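Local coordinates for protein prolyl oligopeptidase (Galerina marginata, PDB 5N4B) that cleaves peptide bonds after prolyl residues and macrocyclises peptide precursors in the biosynthesis of the toxic amanitins, at residues A360-V365 and F373-K378; V381-Y386 and V403-I408. The protein carries 1 engineered substitution. All blocks are in the same frame, centred on the assembly; numbering follows the deposited sequence.

Interaction 1: A360-V365 and F373-K378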
loop_
_atom_site.group_PDB
_atom_site.type_symbol
_atom_site.label_atom_id
_atom_site.label_comp_id
_atom_site.label_asym_id
_atom_site.label_seq_id
_atom_site.Cartn_x
_atom_site.Cartn_y
_atom_site.Cartn_z
ATOM N N ALA A 360 14.184 2.167 17.871
ATOM C CA ALA A 360 14.131 2.423 16.443
ATOM C C ALA A 360 13.833 1.104 15.754
ATOM O O ALA A 360 14.486 0.103 16.033
ATOM C CB ALA A 360 15.434 2.979 15.896
ATOM N N LYS A 361 12.893 1.116 14.826
ATOM C CA LYS A 361 12.485 -0.075 14.113
ATOM C C LYS A 361 13.459 -0.349 12.984
ATOM O O LYS A 361 13.742 0.502 12.146
ATOM C CB LYS A 361 11.086 0.141 13.550
ATOM C CG LYS A 361 10.545 -1.051 12.793
ATOM C CD LYS A 361 9.175 -0.752 12.216
ATOM C CE LYS A 361 8.570 -1.916 11.610
ATOM N NZ LYS A 361 7.305 -1.503 10.922
ATOM N N LEU A 362 13.912 -1.579 12.903
ATOM C CA LEU A 362 14.704 -2.021 11.759
ATOM C C LEU A 362 13.714 -2.348 10.643
ATOM O O LEU A 362 12.966 -3.333 10.730
ATOM C CB LEU A 362 15.548 -3.224 12.138
ATOM C CG LEU A 362 16.390 -3.821 11.006
ATOM C CD1 LEU A 362 17.436 -2.810 10.527
ATOM C CD2 LEU A 362 17.009 -5.115 11.415
ATOM N N ALA A 363 13.691 -1.527 9.612
ATOM C CA ALA A 363 12.661 -1.598 8.565
ATOM C C ALA A 363 13.075 -2.427 7.366
ATOM O O ALA A 363 12.214 -3.055 6.738
ATOM C CB ALA A 363 12.326 -0.181 8.092
ATOM N N GLN A 364 14.352 -2.415 7.007
ATOM C CA GLN A 364 14.834 -3.125 5.825
ATOM C C GLN A 364 16.320 -3.422 5.992
ATOM O O GLN A 364 17.064 -2.566 6.503
ATOM C CB GLN A 364 14.624 -2.245 4.587
ATOM C CG GLN A 364 14.887 -2.980 3.272
ATOM C CD GLN A 364 14.808 -2.133 2.007
ATOM O OE1 GLN A 364 14.648 -0.923 2.023
ATOM N NE2 GLN A 364 15.035 -2.782 0.892
ATOM N N VAL A 365 16.769 -4.585 5.518
ATOM C CA VAL A 365 18.194 -4.928 5.477
ATOM C C VAL A 365 18.435 -5.666 4.182
ATOM O O VAL A 365 17.772 -6.686 3.929
ATOM C CB VAL A 365 18.673 -5.800 6.658
ATOM C CG1 VAL A 365 20.165 -6.064 6.542
ATOM C CG2 VAL A 365 18.434 -5.155 7.994
ATOM N N PHE A 373 26.123 -5.136 4.601
ATOM C CA PHE A 373 24.691 -5.013 4.826
ATOM C C PHE A 373 24.322 -3.546 4.865
ATOM O O PHE A 373 25.017 -2.745 5.475
ATOM C CB PHE A 373 24.249 -5.711 6.106
ATOM C CG PHE A 373 24.512 -7.178 6.101
ATOM C CD1 PHE A 373 23.563 -8.037 5.590
ATOM C CD2 PHE A 373 25.707 -7.676 6.539
ATOM C CE1 PHE A 373 23.785 -9.396 5.550
ATOM C CE2 PHE A 373 25.920 -9.048 6.511
ATOM C CZ PHE A 373 24.991 -9.898 6.028
ATOM N N VAL A 374 23.219 -3.191 4.212
ATOM C CA VAL A 374 22.650 -1.843 4.246
ATOM C C VAL A 374 21.356 -1.959 5.033
ATOM O O VAL A 374 20.545 -2.845 4.762
ATOM C CB VAL A 374 22.422 -1.279 2.838
ATOM C CG1 VAL A 374 21.993 0.176 2.888
ATOM C CG2 VAL A 374 23.678 -1.439 1.957
ATOM N N ALA A 375 21.187 -1.096 6.050
ATOM C CA ALA A 375 20.054 -1.162 6.962
ATOM C C ALA A 375 19.350 0.174 6.979
ATOM O O ALA A 375 19.990 1.223 7.003
ATOM C CB ALA A 375 20.535 -1.450 8.386
ATOM N N ILE A 376 18.020 0.130 7.006
ATOM C CA ILE A 376 17.197 1.319 7.223
ATOM C C ILE A 376 16.524 1.144 8.562
ATOM O O ILE A 376 15.836 0.135 8.799
ATOM C CB ILE A 376 16.180 1.540 6.106
ATOM C CG1 ILE A 376 16.932 1.896 4.832
ATOM C CG2 ILE A 376 15.193 2.677 6.497
ATOM C CD1 ILE A 376 16.045 1.906 3.644
ATOM N N TYR A 377 16.756 2.115 9.444
ATOM C CA TYR A 377 16.082 2.241 10.725
ATOM C C TYR A 377 15.073 3.360 10.640
ATOM O O TYR A 377 15.345 4.437 10.069
ATOM C CB TYR A 377 17.068 2.562 11.829
ATOM C CG TYR A 377 17.817 1.374 12.321
ATOM C CD1 TYR A 377 17.256 0.577 13.285
ATOM C CD2 TYR A 377 19.065 1.051 11.832
ATOM C CE1 TYR A 377 17.914 -0.565 13.767
ATOM C CE2 TYR A 377 19.743 -0.047 12.327
ATOM C CZ TYR A 377 19.141 -0.847 13.269
ATOM O OH TYR A 377 19.867 -1.955 13.662
ATOM N N LYS A 378 13.911 3.116 11.183
ATOM C CA LYS A 378 12.861 4.119 11.268
ATOM C C LYS A 378 12.836 4.610 12.711
ATOM O O LYS A 378 12.418 3.872 13.596
ATOM C CB LYS A 378 11.521 3.547 10.829
ATOM C CG LYS A 378 10.436 4.595 10.656
ATOM C CD LYS A 378 9.097 4.011 10.330
ATOM C CE LYS A 378 9.117 3.203 9.017
ATOM N NZ LYS A 378 9.523 3.984 7.836
#

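Interaction 2: V381-Y386 and V403-I408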
loop_
_atom_site.group_PDB
_atom_site.type_symbol
_atom_site.label_atom_id
_atom_site.label_comp_id
_atom_site.label_asym_id
_atom_site.label_seq_id
_atom_site.Cartn_x
_atom_site.Cartn_y
_atom_site.Cartn_z
ATOM N N VAL A 381 9.670 7.799 13.175
ATOM C CA VAL A 381 8.956 7.743 11.908
ATOM C C VAL A 381 9.732 8.384 10.777
ATOM O O VAL A 381 9.161 8.726 9.722
ATOM C CB VAL A 381 7.528 8.323 12.030
ATOM C CG1 VAL A 381 6.618 7.693 10.952
ATOM C CG2 VAL A 381 6.929 8.097 13.401
ATOM N N LYS A 382 11.042 8.494 10.935
ATOM C CA LYS A 382 11.911 9.070 9.921
ATOM C C LYS A 382 13.066 8.086 9.688
ATOM O O LYS A 382 13.661 7.561 10.634
ATOM C CB LYS A 382 12.444 10.415 10.412
ATOM C CG LYS A 382 11.297 11.485 10.549
ATOM C CD LYS A 382 11.674 12.729 11.310
ATOM C CE LYS A 382 11.699 12.489 12.802
ATOM N NZ LYS A 382 12.194 13.687 13.454
ATOM N N ASP A 383 13.356 7.818 8.437
ATOM C CA ASP A 383 14.284 6.771 8.078
ATOM C C ASP A 383 15.732 7.240 8.103
ATOM O O ASP A 383 16.062 8.362 7.676
ATOM C CB ASP A 383 13.933 6.213 6.700
ATOM C CG ASP A 383 12.682 5.356 6.712
ATOM O OD1 ASP A 383 12.208 4.898 7.807
ATOM O OD2 ASP A 383 12.171 5.006 5.610
ATOM N N GLU A 384 16.600 6.338 8.552
ATOM C CA GLU A 384 18.039 6.537 8.656
ATOM C C GLU A 384 18.719 5.349 7.992
ATOM O O GLU A 384 18.307 4.200 8.184
ATOM C CB GLU A 384 18.464 6.628 10.104
ATOM C CG GLU A 384 17.676 7.653 10.902
ATOM C CD GLU A 384 18.112 7.760 12.360
ATOM O OE1 GLU A 384 18.979 6.959 12.803
ATOM O OE2 GLU A 384 17.609 8.647 13.071
ATOM N N ILE A 385 19.770 5.599 7.223
ATOM C CA ILE A 385 20.421 4.564 6.425
ATOM C C ILE A 385 21.825 4.337 6.941
ATOM O O ILE A 385 22.592 5.289 7.087
ATOM C CB ILE A 385 20.432 4.951 4.935
ATOM C CG1 ILE A 385 19.015 5.337 4.446
ATOM C CG2 ILE A 385 20.983 3.782 4.124
ATOM C CD1 ILE A 385 18.860 6.795 4.214
ATOM N N TYR A 386 22.193 3.068 7.148
ATOM C CA TYR A 386 23.520 2.698 7.660
ATOM C C TYR A 386 24.122 1.588 6.816
ATOM O O TYR A 386 23.424 0.687 6.371
ATOM C CB TYR A 386 23.467 2.240 9.136
ATOM C CG TYR A 386 22.971 3.317 10.061
ATOM C CD1 TYR A 386 21.621 3.467 10.300
ATOM C CD2 TYR A 386 23.824 4.218 10.625
ATOM C CE1 TYR A 386 21.162 4.475 11.127
ATOM C CE2 TYR A 386 23.390 5.189 11.470
ATOM C CZ TYR A 386 22.055 5.337 11.704
ATOM O OH TYR A 386 21.631 6.382 12.508
ATOM N N VAL A 403 15.604 13.751 5.565
ATOM C CA VAL A 403 14.430 13.615 6.422
ATOM C C VAL A 403 13.266 13.092 5.597
ATOM O O VAL A 403 12.696 13.807 4.760
ATOM C CB VAL A 403 14.062 14.931 7.112
ATOM C CG1 VAL A 403 12.854 14.744 8.028
ATOM C CG2 VAL A 403 15.216 15.461 7.914
ATOM N N GLY A 404 12.891 11.847 5.811
ATOM C CA GLY A 404 11.797 11.279 5.070
ATOM C C GLY A 404 11.799 9.770 5.138
ATOM O O GLY A 404 12.184 9.175 6.154
ATOM N N ALA A 405 11.374 9.155 4.049
ATOM C CA ALA A 405 11.285 7.710 3.905
ATOM C C ALA A 405 12.303 7.242 2.878
ATOM O O ALA A 405 12.520 7.906 1.845
ATOM C CB ALA A 405 9.881 7.277 3.456
ATOM N N ALA A 406 12.936 6.107 3.146
ATOM C CA ALA A 406 14.000 5.581 2.297
ATOM C C ALA A 406 13.791 4.097 2.007
ATOM O O ALA A 406 13.235 3.358 2.820
ATOM C CB ALA A 406 15.318 5.744 2.974
ATOM N N SER A 407 14.233 3.661 0.838
ATOM C CA SER A 407 14.289 2.244 0.490
ATOM C C SER A 407 15.594 1.931 -0.230
ATOM O O SER A 407 16.220 2.822 -0.815
ATOM C CB SER A 407 13.199 1.870 -0.489
ATOM O OG SER A 407 11.945 2.258 -0.042
ATOM N N ILE A 408 16.022 0.660 -0.127
ATOM C CA ILE A 408 17.259 0.184 -0.746
ATOM C C ILE A 408 16.879 -0.605 -1.970
ATOM O O ILE A 408 15.954 -1.412 -1.910
ATOM C CB ILE A 408 18.059 -0.713 0.205
ATOM C CG1 ILE A 408 18.255 -0.084 1.573
ATOM C CG2 ILE A 408 19.426 -1.071 -0.426
ATOM C CD1 ILE A 408 18.602 -1.100 2.633
HETATM O O HOH W 1 14.818 10.753 7.883
#

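Interaction 1: A360-V365 and F373-K378
A classic beta bulge interrupts the antiparallel pairing of the first two strands of a beta-propeller blade, where two residues, Ala363 and Gln364, lie across from the single Ile376. Ile376 O accepts from Ala363 N at 2.8 Å and from Gln364 N in a weak bond at 3.5 Å. Ile376 N returns a bond to Gln364 O within the bulge, and toward the strand end Lys361 and Lys378 exchange two N-H...O bonds. On one face of the sheet, Leu362, with CG anti to its N (chi1 178°), sets CD1 over one face of the Tyr377 ring, 4.0 Å from its centroid and 17° off the normal, a CH-pi contact. The same methyl meets Ala375 CB, whose small side chain lets the leucine methyl lie close to the strand, while Val365 CG1 lies 4.0 Å from Phe373 CD1. On the other face Gln364 extends beside the Ile376 side chain in the conformer described, and its OE1 is bonded to Ile408 N of the next blade. Strand 382-388 pairs with the far edge of strand 372-379, and strands 315-321 and 405-409 of the adjoining blades pack on opposite faces of this sheet.

Interaction 2: V381-Y386 and V403-I408
Val403 begins the contact at the junction between two neighbouring blades of the beta-propeller, its CG1 4.0 Å from Lys382 CD. The two side chains lie alongside each other and point the same way, the long aliphatic part of the lysine serving as an apolar surface for the branched valine. At Gly404 the chain takes an extended conformation in which a CB would collide with the preceding carbonyl oxygen, so a residue without a side chain suits the place. Gly404 O accepts a hydrogen bond from Asp383 N at 2.9 Å. A water molecule makes a second link, donating to Asp383 O and accepting from Gly404 N. Ala405 turns its CB broadly away from strand 382-388, yet its CA passes 3.3 Å from Asp383 OD2. The aspartate spans the gap between the two sheets: Asp383 CB already points toward 403-408, and with CG beside the backbone N (chi1 -73°) OD2 comes up to the next strand. Its other oxygen, OD1, forms a salt bridge with Lys378, so both oxygens of the carboxylate are engaged, an arrangement that would probably keep it ionised. At Ala406 a small side chain packs against the end of Ile385, whose CD1 comes within 3.9 Å of Ala406 CB. The backbone of the same alanine fixes the carboxylate: Ala406 N donates to the anti lone pair of Asp383 OD2 at 2.8 Å, with an N-H...O angle of 168°.

Along the chain interaction 1 is complete before the segments of interaction 2 begin, and their centres lie 8 Å apart within the propeller domain. Strands 372-379 and 382-388 are consecutive neighbours in one four-stranded antiparallel sheet, so 360-365 with 373-378 is pairing inside a blade. By contrast, 381-386 with 403-408 joins that blade to the next sheet, which begins at strand 405-409. The two contacts meet directly: Tyr377 O lies 2.7 Å from Glu384 N, a probable hydrogen bond, and Ile408 CD1 packs against Val374 O. Together they show both levels of propeller construction, pairing within a blade and packing between blades, at a place away from the catalytic residues.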